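Long-range contacts in probable DNA endonuclease SmrA (Escherichia coli, PDB 3QD7), which has DNA endonuclease activity and binds DNA, the part described here including its Smr domain: residues A[18-23]-A[92-97]; A[33-38]-A[127-132]; A[7-12]-A[105-110]; A[48-53]-A[61-66]; A[42-47]-A[76-81]. All blocks are in the same frame, centred on the assembly; numbering follows the deposited sequence.

Contact 1: residues A[18-23]-A[92-97]; sequences IPLSQP and HANIVR
R97, on the first turns of helix 92-105, reaches into the type I beta turn P19-Q22 in the loop before strand 25-27. Its side chain starts from CB with CG anti to the backbone N (chi1 -169°) and stays extended at chi2. A bend at chi3 (69°) then swings the guanidinium into the turn. L24 and H83 also touch the R97 side chain. Beyond the bend, N94 CG lies at the edge of the guanidinium, in its plane. R97 CZ comes 3.5 Å from Q22 O. At the tip, R97 NH1 gives Q22 O a nearly straight hydrogen bond of 2.8 Å (165°), in the carbonyl plane. R97 NH2 gives P19 O a more bent one of 2.9 Å, and adds weak bonds to I18 O and Q22 O. Three carbonyl oxygens thus line the edge of the group and fix its rotation. I18 adds an apolar wall, crossing R97 at about a right angle with I18 CG2 3.5 Å from R97 NH2. L20 reaches the helix too, its CD2 3.6 Å from N94 CG. The contact ties the loop to the helix, helped by the hydrogen bond of I18 N to S98 OG. P19 O serves two donors: Q22 N, which closes the turn, and R97 NH2 approach it from opposite faces of its carbonyl plane.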
# COMPACT_ATOMS: atom_id res chain seq x y z
N ILE A 18 -3.20 -11.18 -7.43
CA ILE A 18 -4.52 -10.57 -7.59
C ILE A 18 -4.84 -10.33 -9.07
O ILE A 18 -4.06 -9.66 -9.79
CB ILE A 18 -4.70 -9.29 -6.74
CG1 ILE A 18 -4.38 -9.58 -5.27
CG2 ILE A 18 -6.15 -8.73 -6.86
CD1 ILE A 18 -4.06 -8.35 -4.52
N PRO A 19 -5.96 -10.89 -9.55
CA PRO A 19 -6.35 -10.69 -10.95
C PRO A 19 -6.52 -9.22 -11.25
O PRO A 19 -6.88 -8.46 -10.36
CB PRO A 19 -7.69 -11.43 -11.04
CG PRO A 19 -7.54 -12.54 -10.02
CD PRO A 19 -6.77 -11.92 -8.88
N LEU A 20 -6.26 -8.82 -12.50
CA LEU A 20 -6.36 -7.40 -12.88
C LEU A 20 -7.80 -6.89 -12.73
O LEU A 20 -8.03 -5.69 -12.52
CB LEU A 20 -5.89 -7.19 -14.32
CG LEU A 20 -4.43 -7.48 -14.71
CD1 LEU A 20 -4.26 -7.16 -16.21
CD2 LEU A 20 -3.41 -6.72 -13.85
N SER A 21 -8.74 -7.82 -12.82
CA SER A 21 -10.17 -7.52 -12.67
C SER A 21 -10.57 -7.27 -11.22
O SER A 21 -11.66 -6.76 -10.98
CB SER A 21 -11.02 -8.67 -13.26
OG SER A 21 -11.01 -9.80 -12.39
N GLN A 22 -9.70 -7.64 -10.26
CA GLN A 22 -9.94 -7.31 -8.86
C GLN A 22 -9.20 -6.04 -8.40
O GLN A 22 -7.98 -5.94 -8.54
CB GLN A 22 -9.64 -8.49 -7.92
CG GLN A 22 -10.64 -9.64 -8.09
CD GLN A 22 -10.32 -10.87 -7.25
OE1 GLN A 22 -9.48 -10.84 -6.33
NE2 GLN A 22 -11.02 -11.96 -7.55
N PRO A 23 -9.95 -5.08 -7.83
CA PRO A 23 -9.34 -3.90 -7.23
C PRO A 23 -8.67 -4.28 -5.93
O PRO A 23 -8.85 -5.40 -5.45
CB PRO A 23 -10.53 -2.99 -6.94
CG PRO A 23 -11.64 -3.95 -6.65
CD PRO A 23 -11.42 -5.09 -7.61
N HIS A 92 4.95 -7.28 -13.99
CA HIS A 92 5.70 -6.89 -12.82
C HIS A 92 4.88 -6.00 -11.91
O HIS A 92 4.89 -6.18 -10.68
CB HIS A 92 7.01 -6.19 -13.22
CG HIS A 92 7.81 -5.72 -12.05
ND1 HIS A 92 8.55 -6.57 -11.26
CD2 HIS A 92 7.99 -4.48 -11.53
CE1 HIS A 92 9.16 -5.88 -10.31
NE2 HIS A 92 8.83 -4.61 -10.46
N ALA A 93 4.17 -5.05 -12.51
CA ALA A 93 3.29 -4.12 -11.80
C ALA A 93 2.21 -4.84 -10.97
O ALA A 93 1.95 -4.47 -9.82
CB ALA A 93 2.63 -3.15 -12.78
N ASN A 94 1.59 -5.87 -11.55
CA ASN A 94 0.61 -6.66 -10.81
C ASN A 94 1.22 -7.54 -9.71
O ASN A 94 0.58 -7.80 -8.69
CB ASN A 94 -0.25 -7.53 -11.75
CG ASN A 94 -1.51 -8.01 -11.05
OD1 ASN A 94 -1.76 -9.23 -10.90
ND2 ASN A 94 -2.30 -7.07 -10.58
N ILE A 95 2.43 -8.04 -9.94
CA ILE A 95 3.15 -8.78 -8.91
C ILE A 95 3.47 -7.85 -7.73
O ILE A 95 3.21 -8.20 -6.57
CB ILE A 95 4.45 -9.43 -9.45
CG1 ILE A 95 4.17 -10.50 -10.53
CG2 ILE A 95 5.25 -10.04 -8.32
CD1 ILE A 95 3.11 -11.52 -10.15
N VAL A 96 4.03 -6.69 -8.04
CA VAL A 96 4.23 -5.64 -7.05
C VAL A 96 2.93 -5.28 -6.31
O VAL A 96 2.92 -5.22 -5.08
CB VAL A 96 4.89 -4.37 -7.65
CG1 VAL A 96 4.99 -3.24 -6.58
CG2 VAL A 96 6.28 -4.69 -8.17
N ARG A 97 1.85 -5.02 -7.07
CA ARG A 97 0.55 -4.71 -6.52
C ARG A 97 0.10 -5.81 -5.55
O ARG A 97 -0.45 -5.53 -4.48
CB ARG A 97 -0.49 -4.55 -7.65
CG ARG A 97 -1.84 -3.95 -7.18
CD ARG A 97 -2.83 -3.76 -8.33
NE ARG A 97 -3.31 -5.05 -8.85
CZ ARG A 97 -4.57 -5.44 -8.86
NH1 ARG A 97 -5.55 -4.66 -8.39
NH2 ARG A 97 -4.86 -6.64 -9.35

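Contact 2: residues A[33-38]-A[127-132]; sequences HGVLDK and YVALRK
K38 reaches over to strand 125-130 and makes the tight part of this contact. Its chain leaves the backbone with CG anti to N (chi1 -157°) and bends at chi3 (81°). This lays K38 CE against A129 CB, 3.7 Å away, and carries NZ past it to the carbonyl of L130. K38 NZ donates to L130 O at 2.6 Å, from above the carbonyl plane (47° out of it). It does not follow a lone pair. The same ammonium group also bonds R77 O, beside the neighbouring strand 78-82.

The rest is looser. V35 points toward the strand, yet its CG1 only comes within 4.3 Å of A129 CB. At the far end of the other segment R131 turns away into an exposed position, where its NH1 pairs with D108 and D109.

The segment 33-38, leading into the short helix 37-40, therefore meets strand 125-130 mainly through K38, with V35 more loosely beside A129. The charge of K38 is met here by two main-chain oxygens. Those carbonyl dipoles probably stabilise the ammonium form and help hold the lysine across the ends of two adjacent strands.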
# COMPACT_ATOMS: atom_id res chain seq x y z
N HIS A 33 -16.67 4.64 12.69
CA HIS A 33 -17.50 5.07 11.58
C HIS A 33 -16.84 5.95 10.49
O HIS A 33 -17.11 5.77 9.30
CB HIS A 33 -18.80 5.72 12.08
CG HIS A 33 -19.69 6.19 10.97
ND1 HIS A 33 -20.18 5.34 10.00
CD2 HIS A 33 -20.15 7.42 10.66
CE1 HIS A 33 -20.93 6.03 9.16
NE2 HIS A 33 -20.92 7.29 9.53
N GLY A 34 -16.01 6.90 10.87
CA GLY A 34 -15.43 7.81 9.85
C GLY A 34 -14.21 7.39 9.03
O GLY A 34 -13.84 8.07 8.07
N VAL A 35 -13.58 6.26 9.41
CA VAL A 35 -12.24 5.88 8.91
C VAL A 35 -12.11 5.82 7.37
O VAL A 35 -11.12 6.25 6.80
CB VAL A 35 -11.71 4.56 9.60
CG1 VAL A 35 -10.37 4.11 9.00
CG2 VAL A 35 -11.57 4.76 11.12
N LEU A 36 -13.16 5.33 6.72
CA LEU A 36 -13.13 5.05 5.31
C LEU A 36 -13.22 6.30 4.41
O LEU A 36 -12.69 6.31 3.29
CB LEU A 36 -14.21 4.01 4.99
CG LEU A 36 -13.91 2.63 5.63
CD1 LEU A 36 -12.52 2.13 5.23
CD2 LEU A 36 -14.07 2.58 7.18
N ASP A 37 -13.88 7.34 4.91
CA ASP A 37 -13.89 8.65 4.26
C ASP A 37 -12.50 9.27 4.27
O ASP A 37 -12.16 10.08 3.41
CB ASP A 37 -14.88 9.60 4.94
CG ASP A 37 -16.08 9.92 4.06
OD1 ASP A 37 -16.54 9.03 3.30
OD2 ASP A 37 -16.56 11.07 4.11
N LYS A 38 -11.70 8.88 5.26
CA LYS A 38 -10.28 9.22 5.32
C LYS A 38 -9.56 8.78 4.05
O LYS A 38 -8.62 9.44 3.62
CB LYS A 38 -9.66 8.55 6.56
CG LYS A 38 -8.39 9.19 7.07
CD LYS A 38 -8.03 8.65 8.44
CE LYS A 38 -7.32 7.32 8.34
NZ LYS A 38 -6.43 7.04 9.50
N TYR A 127 -4.64 4.04 -1.94
CA TYR A 127 -4.76 4.84 -0.74
C TYR A 127 -4.64 3.90 0.41
O TYR A 127 -5.20 2.80 0.35
CB TYR A 127 -6.18 5.42 -0.63
CG TYR A 127 -6.51 6.45 -1.67
CD1 TYR A 127 -5.53 7.28 -2.16
CD2 TYR A 127 -7.82 6.61 -2.13
CE1 TYR A 127 -5.80 8.24 -3.09
CE2 TYR A 127 -8.11 7.58 -3.08
CZ TYR A 127 -7.08 8.39 -3.55
OH TYR A 127 -7.31 9.36 -4.47
N VAL A 128 -3.99 4.33 1.48
CA VAL A 128 -3.86 3.52 2.66
C VAL A 128 -4.25 4.36 3.88
O VAL A 128 -3.76 5.49 4.05
CB VAL A 128 -2.38 2.97 2.81
CG1 VAL A 128 -2.25 2.02 4.01
CG2 VAL A 128 -1.88 2.34 1.52
N ALA A 129 -5.12 3.82 4.74
CA ALA A 129 -5.47 4.48 5.99
C ALA A 129 -4.56 3.98 7.11
O ALA A 129 -4.41 2.78 7.31
CB ALA A 129 -6.95 4.28 6.35
N LEU A 130 -3.97 4.92 7.83
CA LEU A 130 -3.03 4.62 8.90
C LEU A 130 -3.60 5.09 10.24
O LEU A 130 -4.13 6.20 10.33
CB LEU A 130 -1.69 5.32 8.62
CG LEU A 130 -0.51 4.64 7.91
CD1 LEU A 130 -0.83 3.53 6.98
CD2 LEU A 130 0.32 5.64 7.19
N ARG A 131 -3.51 4.25 11.26
CA ARG A 131 -3.92 4.60 12.65
C ARG A 131 -2.97 5.69 13.19
O ARG A 131 -1.76 5.60 13.02
CB ARG A 131 -3.85 3.35 13.52
CG ARG A 131 -4.37 3.48 14.93
CD ARG A 131 -3.60 2.48 15.81
NE ARG A 131 -4.29 1.20 15.89
CZ ARG A 131 -3.71 0.01 16.06
NH1 ARG A 131 -2.39 -0.13 16.15
NH2 ARG A 131 -4.49 -1.06 16.11
N LYS A 132 -3.54 6.73 13.79
CA LYS A 132 -2.74 7.84 14.30
C LYS A 132 -2.13 7.51 15.68
O LYS A 132 -2.83 7.47 16.70
CB LYS A 132 -3.59 9.11 14.36
CG LYS A 132 -2.88 10.32 14.94
CD LYS A 132 -2.07 11.04 13.89
CE LYS A 132 -1.53 12.33 14.45
NZ LYS A 132 -1.44 13.36 13.36

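Contact 3: residues A[7-12]-A[105-110]; sequences DNFLTT and TEFDDV
The rings of F9 and F107 form an offset edge-to-face pair, with centroids 5.2 Å apart and planes at 68°. F9 presents its edge: F9 CZ lies 3.6 Å from F107 CD1, and F9 CE2 sits over one face of F107 toward the rim. The unusual first torsion of F9, with CG between the backbone N and the carbonyl carbon (chi1 49°), sends its ring across to this face. L10 CD2 comes obliquely to the F107 ring, 3.8 Å from F107 CE2.

The flat carboxylate of E106 is held by T11 through both oxygens. T11 OG1 donates to E106 OE2 at 2.8 Å on the syn lone pair, and T11 N donates to E106 OE1 at 3.3 Å, 17° out of the carboxylate plane. Two bonds from one residue would limit rotation of the group. L10 CD2 also lies 3.6 Å from E106 OE1.

Helix 57-73 adds to the contact, with F65 edge-to-face with F9 and R61 NH1 bonded to L10 O. N8 shapes the segment before T11, its OD1 accepting from L10 N. The arrangement joins an irregular N-terminal segment, containing this Asx turn, to the loop between helix 92-105 and strand 110-115 of the alpha/beta/alpha fold.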
# COMPACT_ATOMS: atom_id res chain seq x y z
N ASP A 7 14.53 -6.10 11.03
CA ASP A 7 13.16 -5.99 11.61
C ASP A 7 12.01 -6.09 10.59
O ASP A 7 10.84 -6.07 10.97
CB ASP A 7 13.01 -4.67 12.36
CG ASP A 7 13.95 -4.55 13.53
OD1 ASP A 7 14.06 -5.51 14.33
OD2 ASP A 7 14.59 -3.50 13.65
N ASN A 8 12.37 -6.18 9.31
CA ASN A 8 11.41 -6.23 8.21
C ASN A 8 10.63 -7.53 8.19
O ASN A 8 11.08 -8.53 7.65
CB ASN A 8 12.10 -5.99 6.84
CG ASN A 8 11.10 -5.64 5.73
OD1 ASN A 8 9.96 -6.12 5.74
ND2 ASN A 8 11.53 -4.81 4.77
N PHE A 9 9.44 -7.47 8.77
CA PHE A 9 8.57 -8.64 8.91
C PHE A 9 7.71 -8.95 7.68
O PHE A 9 6.96 -9.93 7.67
CB PHE A 9 7.68 -8.51 10.16
CG PHE A 9 6.97 -7.18 10.27
CD1 PHE A 9 7.35 -6.27 11.25
CD2 PHE A 9 5.90 -6.85 9.39
CE1 PHE A 9 6.70 -5.03 11.37
CE2 PHE A 9 5.24 -5.61 9.50
CZ PHE A 9 5.65 -4.69 10.49
N LEU A 10 7.78 -8.11 6.66
CA LEU A 10 7.03 -8.36 5.42
C LEU A 10 7.43 -9.70 4.77
O LEU A 10 8.62 -10.01 4.62
CB LEU A 10 7.22 -7.19 4.44
CG LEU A 10 6.83 -5.80 5.01
CD1 LEU A 10 6.79 -4.76 3.94
CD2 LEU A 10 5.46 -5.85 5.69
N THR A 11 6.43 -10.49 4.38
CA THR A 11 6.68 -11.87 3.96
C THR A 11 6.55 -12.01 2.45
O THR A 11 5.81 -11.27 1.80
CB THR A 11 5.73 -12.91 4.66
OG1 THR A 11 4.37 -12.66 4.27
CG2 THR A 11 5.86 -12.87 6.21
N THR A 12 7.28 -12.97 1.89
CA THR A 12 7.16 -13.30 0.49
C THR A 12 6.76 -14.76 0.42
O THR A 12 6.64 -15.43 1.44
CB THR A 12 8.48 -13.08 -0.28
OG1 THR A 12 9.49 -13.92 0.28
CG2 THR A 12 8.94 -11.65 -0.18
N THR A 105 -1.47 -5.48 5.02
CA THR A 105 -2.25 -6.16 6.07
C THR A 105 -1.37 -6.63 7.24
O THR A 105 -1.87 -6.91 8.34
CB THR A 105 -3.05 -7.37 5.56
OG1 THR A 105 -2.15 -8.42 5.21
CG2 THR A 105 -3.92 -7.01 4.32
N GLU A 106 -0.06 -6.70 7.02
CA GLU A 106 0.89 -7.17 8.06
C GLU A 106 1.31 -6.11 9.10
O GLU A 106 1.89 -6.44 10.15
CB GLU A 106 2.11 -7.80 7.39
CG GLU A 106 1.74 -9.11 6.76
CD GLU A 106 2.84 -9.74 5.95
OE1 GLU A 106 3.70 -9.03 5.44
OE2 GLU A 106 2.81 -10.96 5.77
N PHE A 107 1.03 -4.85 8.79
CA PHE A 107 1.19 -3.78 9.74
C PHE A 107 -0.03 -3.69 10.65
O PHE A 107 -1.17 -3.51 10.20
CB PHE A 107 1.39 -2.44 9.01
CG PHE A 107 2.71 -2.33 8.28
CD1 PHE A 107 3.88 -2.01 8.96
CD2 PHE A 107 2.77 -2.53 6.90
CE1 PHE A 107 5.10 -1.91 8.30
CE2 PHE A 107 3.99 -2.41 6.22
CZ PHE A 107 5.16 -2.10 6.92
N ASP A 108 0.22 -3.78 11.95
CA ASP A 108 -0.79 -3.49 12.95
C ASP A 108 -1.52 -2.14 12.76
O ASP A 108 -2.72 -2.04 13.02
CB ASP A 108 -0.16 -3.56 14.35
CG ASP A 108 -1.16 -3.89 15.41
OD1 ASP A 108 -1.88 -4.91 15.26
OD2 ASP A 108 -1.24 -3.14 16.40
N ASP A 109 -0.82 -1.11 12.27
CA ASP A 109 -1.37 0.26 12.19
C ASP A 109 -2.09 0.61 10.86
O ASP A 109 -2.62 1.73 10.70
CB ASP A 109 -0.29 1.30 12.47
CG ASP A 109 0.26 1.22 13.89
OD1 ASP A 109 -0.50 1.41 14.86
OD2 ASP A 109 1.47 0.98 14.05
N VAL A 110 -2.14 -0.33 9.94
CA VAL A 110 -2.88 -0.17 8.70
C VAL A 110 -4.35 -0.54 8.97
O VAL A 110 -4.66 -1.67 9.35
CB VAL A 110 -2.27 -1.04 7.55
CG1 VAL A 110 -3.27 -1.28 6.40
CG2 VAL A 110 -1.01 -0.40 7.03

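Contact 4: residues A[48-53]-A[61-66]; sequences ASLNLL and RKMVFS
N51 O is the backbone oxygen that meets the tip of M63, at 3.7 Å from M63 CE. No hydrogen bond crosses this contact. It is the apolar strand-to-helix interface of a beta-alpha-beta unit, in which strand 49-51 is followed by helix 57-73 and then by the parallel strand 78-82. The short segments run nearly antiparallel (171°), with axes 9.7 Å apart. L50 points toward the helix from the strand and L52 joins it from just beyond the strand's end. M63 covers them on one side: its bend at chi3 (82°) curls CE back toward N51, and M63 CE stays 4.2 Å from L52 CD1. L52 and M63 slide past each other in opposite directions. V64 crosses both leucines at about a right angle. C60 and F67 of the same helix extend the apolar layer, and V96 and V100 of helix 92-105 close over L52. V64 CG2 touches both leucines, 3.8 Å from L50 CD2 and 3.8 Å from L52 CD2.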
# COMPACT_ATOMS: atom_id res chain seq x y z
N ALA A 48 3.64 12.06 1.29
CA ALA A 48 2.74 11.00 1.79
C ALA A 48 2.60 9.97 0.73
O ALA A 48 1.68 9.18 0.78
CB ALA A 48 1.38 11.56 2.10
N SER A 49 3.47 9.97 -0.28
CA SER A 49 3.33 9.01 -1.35
C SER A 49 4.63 8.24 -1.61
O SER A 49 5.71 8.75 -1.36
CB SER A 49 2.77 9.67 -2.61
OG SER A 49 3.76 10.39 -3.31
N LEU A 50 4.50 7.00 -2.04
CA LEU A 50 5.63 6.12 -2.24
C LEU A 50 5.61 5.61 -3.68
O LEU A 50 4.69 4.91 -4.08
CB LEU A 50 5.57 4.96 -1.24
CG LEU A 50 6.62 3.87 -1.40
CD1 LEU A 50 8.02 4.41 -0.99
CD2 LEU A 50 6.26 2.62 -0.59
N ASN A 51 6.66 5.92 -4.44
CA ASN A 51 6.77 5.53 -5.83
C ASN A 51 7.62 4.27 -6.08
O ASN A 51 8.86 4.29 -5.97
CB ASN A 51 7.26 6.76 -6.63
CG ASN A 51 7.48 6.48 -8.11
OD1 ASN A 51 7.93 7.36 -8.85
ND2 ASN A 51 7.17 5.29 -8.55
N LEU A 52 6.95 3.17 -6.44
CA LEU A 52 7.56 1.84 -6.59
C LEU A 52 7.76 1.43 -8.05
O LEU A 52 8.12 0.27 -8.35
CB LEU A 52 6.63 0.80 -5.98
CG LEU A 52 6.82 0.29 -4.55
CD1 LEU A 52 7.55 1.27 -3.70
CD2 LEU A 52 5.49 -0.15 -3.94
N LEU A 53 7.48 2.36 -8.96
CA LEU A 53 7.59 2.06 -10.39
C LEU A 53 8.99 1.59 -10.73
O LEU A 53 9.99 2.19 -10.29
CB LEU A 53 7.20 3.27 -11.25
CG LEU A 53 5.77 3.74 -11.05
CD1 LEU A 53 5.62 5.11 -11.71
CD2 LEU A 53 4.74 2.76 -11.64
N ARG A 61 9.91 -4.35 -1.16
CA ARG A 61 9.69 -4.81 0.22
C ARG A 61 10.44 -3.96 1.28
O ARG A 61 9.92 -3.70 2.37
CB ARG A 61 10.06 -6.28 0.36
CG ARG A 61 9.57 -6.92 1.65
CD ARG A 61 10.01 -8.38 1.77
NE ARG A 61 11.42 -8.41 2.10
CZ ARG A 61 11.89 -8.57 3.32
NH1 ARG A 61 11.06 -8.80 4.34
NH2 ARG A 61 13.20 -8.52 3.53
N LYS A 62 11.66 -3.54 0.94
CA LYS A 62 12.44 -2.65 1.80
C LYS A 62 11.86 -1.22 1.85
O LYS A 62 11.79 -0.63 2.92
CB LYS A 62 13.92 -2.64 1.35
CG LYS A 62 14.59 -4.03 1.36
CD LYS A 62 16.14 -3.98 1.32
CE LYS A 62 16.66 -3.45 0.00
NZ LYS A 62 18.02 -3.98 -0.31
N MET A 63 11.44 -0.70 0.71
CA MET A 63 10.86 0.65 0.62
C MET A 63 9.51 0.77 1.34
O MET A 63 9.26 1.72 2.07
CB MET A 63 10.70 1.06 -0.86
CG MET A 63 12.03 1.23 -1.60
SD MET A 63 11.81 1.30 -3.39
CE MET A 63 11.36 3.02 -3.59
N VAL A 64 8.64 -0.20 1.15
CA VAL A 64 7.31 -0.17 1.78
C VAL A 64 7.46 -0.21 3.31
O VAL A 64 6.83 0.56 4.03
CB VAL A 64 6.41 -1.36 1.23
CG1 VAL A 64 5.14 -1.56 2.06
CG2 VAL A 64 6.09 -1.14 -0.27
N PHE A 65 8.31 -1.11 3.78
CA PHE A 65 8.55 -1.25 5.19
C PHE A 65 9.09 0.05 5.75
O PHE A 65 8.54 0.60 6.71
CB PHE A 65 9.52 -2.39 5.45
CG PHE A 65 9.85 -2.59 6.88
CD1 PHE A 65 11.12 -2.27 7.37
CD2 PHE A 65 8.90 -3.12 7.76
CE1 PHE A 65 11.45 -2.48 8.71
CE2 PHE A 65 9.23 -3.34 9.11
CZ PHE A 65 10.49 -3.00 9.57
N SER A 66 10.15 0.56 5.14
CA SER A 66 10.77 1.80 5.58
C SER A 66 9.81 3.00 5.48
O SER A 66 9.75 3.85 6.37
CB SER A 66 12.04 2.03 4.74
OG SER A 66 12.73 3.16 5.22

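Contact 5: residues A[42-47]-A[76-81]; sequences GKYPQQ and LRNVLI
Y44 turns its ring edge to strand 78-82 where the loop leading to edge strand 49-51 crosses the central sheet. The two segments run at 91° to each other. N78 meets one face of the ring: N78 ND2 is 3.7 Å above the Y44 ring plane, offset toward the rim, with ring and amide planes 49° apart. The ring edge faces the strand backbone, with Y44 CE1 3.3 Å from V79 O. Beside it, Y44 CD1 touches L80 CB at 3.9 Å. N78 stands upright from the strand, its CG between the backbone N and the carbonyl carbon (chi1 38°), which brings its amide up to the loop. N78 ND2 is 2.9 Å from K43 O. At the other end of the loop, Q47 O lies 4.1 Å from L76 CD2.

Further out, several groups set the position of Y44. Its OH bonds L39 O of helix 37-40, Y127 stacks on the ring, and H120 meets it edge-to-face. A water donates to N78 OD1 at 3.2 Å and accepts a weak bond from K43 N.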
# COMPACT_ATOMS: atom_id res chain seq x y z
N GLY A 42 -9.12 12.15 1.92
CA GLY A 42 -7.82 12.42 2.51
C GLY A 42 -6.96 13.34 1.66
O GLY A 42 -7.21 13.55 0.47
N LYS A 43 -5.94 13.91 2.29
CA LYS A 43 -5.00 14.78 1.63
C LYS A 43 -3.78 13.93 1.28
O LYS A 43 -3.24 13.26 2.16
CB LYS A 43 -4.61 15.89 2.61
CG LYS A 43 -4.27 17.22 1.98
CD LYS A 43 -3.62 18.15 3.00
CE LYS A 43 -2.76 19.20 2.30
NZ LYS A 43 -1.54 19.52 3.12
N TYR A 44 -3.36 13.93 0.02
CA TYR A 44 -2.17 13.16 -0.36
C TYR A 44 -1.04 13.98 -0.97
O TYR A 44 -0.79 13.88 -2.16
CB TYR A 44 -2.52 11.99 -1.28
CG TYR A 44 -3.44 11.00 -0.64
CD1 TYR A 44 -2.94 9.85 -0.01
CD2 TYR A 44 -4.82 11.20 -0.66
CE1 TYR A 44 -3.80 8.92 0.57
CE2 TYR A 44 -5.69 10.29 -0.08
CZ TYR A 44 -5.17 9.17 0.53
OH TYR A 44 -6.05 8.30 1.08
N PRO A 45 -0.33 14.77 -0.14
CA PRO A 45 0.81 15.53 -0.63
C PRO A 45 1.95 14.60 -1.08
O PRO A 45 1.90 13.38 -0.84
CB PRO A 45 1.22 16.36 0.59
CG PRO A 45 0.78 15.57 1.77
CD PRO A 45 -0.47 14.86 1.33
N GLN A 46 2.96 15.16 -1.72
CA GLN A 46 4.04 14.34 -2.26
C GLN A 46 4.76 13.47 -1.22
O GLN A 46 5.15 12.34 -1.52
CB GLN A 46 5.05 15.20 -2.99
CG GLN A 46 6.13 14.40 -3.70
CD GLN A 46 7.25 15.29 -4.16
OE1 GLN A 46 7.11 16.52 -4.18
NE2 GLN A 46 8.38 14.70 -4.53
N GLN A 47 4.94 13.98 -0.01
CA GLN A 47 5.72 13.26 0.97
C GLN A 47 4.93 12.11 1.61
O GLN A 47 5.47 11.30 2.36
CB GLN A 47 6.32 14.23 2.03
CG GLN A 47 5.34 14.86 3.01
CD GLN A 47 4.62 16.10 2.47
OE1 GLN A 47 3.64 16.55 3.07
NE2 GLN A 47 5.10 16.67 1.34
N LEU A 76 1.43 10.51 9.93
CA LEU A 76 0.59 10.50 8.70
C LEU A 76 -0.59 9.56 8.87
O LEU A 76 -0.43 8.44 9.33
CB LEU A 76 1.41 10.09 7.47
CG LEU A 76 2.25 11.16 6.74
CD1 LEU A 76 3.22 11.85 7.65
CD2 LEU A 76 3.00 10.56 5.57
N ARG A 77 -1.77 10.03 8.50
CA ARG A 77 -3.00 9.28 8.68
C ARG A 77 -3.41 8.56 7.41
O ARG A 77 -4.21 7.64 7.44
CB ARG A 77 -4.10 10.20 9.18
CG ARG A 77 -3.80 10.75 10.58
CD ARG A 77 -4.81 11.78 10.98
NE ARG A 77 -6.09 11.16 11.31
CZ ARG A 77 -7.25 11.80 11.29
NH1 ARG A 77 -8.36 11.16 11.63
NH2 ARG A 77 -7.30 13.08 10.92
N ASN A 78 -2.85 8.99 6.29
CA ASN A 78 -3.05 8.30 5.02
C ASN A 78 -1.90 8.50 4.08
O ASN A 78 -1.25 9.54 4.08
CB ASN A 78 -4.37 8.66 4.36
CG ASN A 78 -4.72 10.11 4.53
OD1 ASN A 78 -5.51 10.47 5.41
ND2 ASN A 78 -4.12 10.97 3.70
N VAL A 79 -1.62 7.46 3.30
CA VAL A 79 -0.52 7.50 2.36
C VAL A 79 -0.97 6.89 1.06
O VAL A 79 -1.98 6.16 1.02
CB VAL A 79 0.76 6.82 2.90
CG1 VAL A 79 1.24 7.58 4.11
CG2 VAL A 79 0.51 5.33 3.26
N LEU A 80 -0.24 7.23 0.01
CA LEU A 80 -0.46 6.73 -1.33
C LEU A 80 0.68 5.82 -1.74
O LEU A 80 1.85 6.20 -1.67
CB LEU A 80 -0.54 7.91 -2.32
CG LEU A 80 -0.75 7.58 -3.80
CD1 LEU A 80 -2.12 6.95 -3.99
CD2 LEU A 80 -0.65 8.86 -4.59
N ILE A 81 0.36 4.62 -2.21
CA ILE A 81 1.41 3.78 -2.78
C ILE A 81 1.19 3.56 -4.27
O ILE A 81 0.13 3.09 -4.68
CB ILE A 81 1.55 2.43 -2.04
CG1 ILE A 81 1.74 2.63 -0.52
CG2 ILE A 81 2.72 1.62 -2.64
CD1 ILE A 81 1.73 1.31 0.23
O HOH W 1 -5.64 13.71 5.60

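In chain order the first segments belong to contacts 3, 1, 2, 5 and 4, and the second segments to contacts 4, 5, 1, 3 and 2. The short-range contact 4 thus lies within the spans of all the others. Contacts 2, 5 and 4 follow three adjacent strands of the mixed sheet, 125-130, 78-82 and 49-51. Contacts 2 and 5 have centres about 11 Å apart, and 4 and 5 about 12 Å. Contacts 1 and 3 join the N-terminal part to the two ends of helix 92-105, with centres about 19 Å apart. Contacts 1 and 2 are about 23 Å apart between centres, on opposite sides of the chain's centre. Contacts 1, 2, 3 and 5 thus tie the chain before strand 49-51 to later parts of the fold.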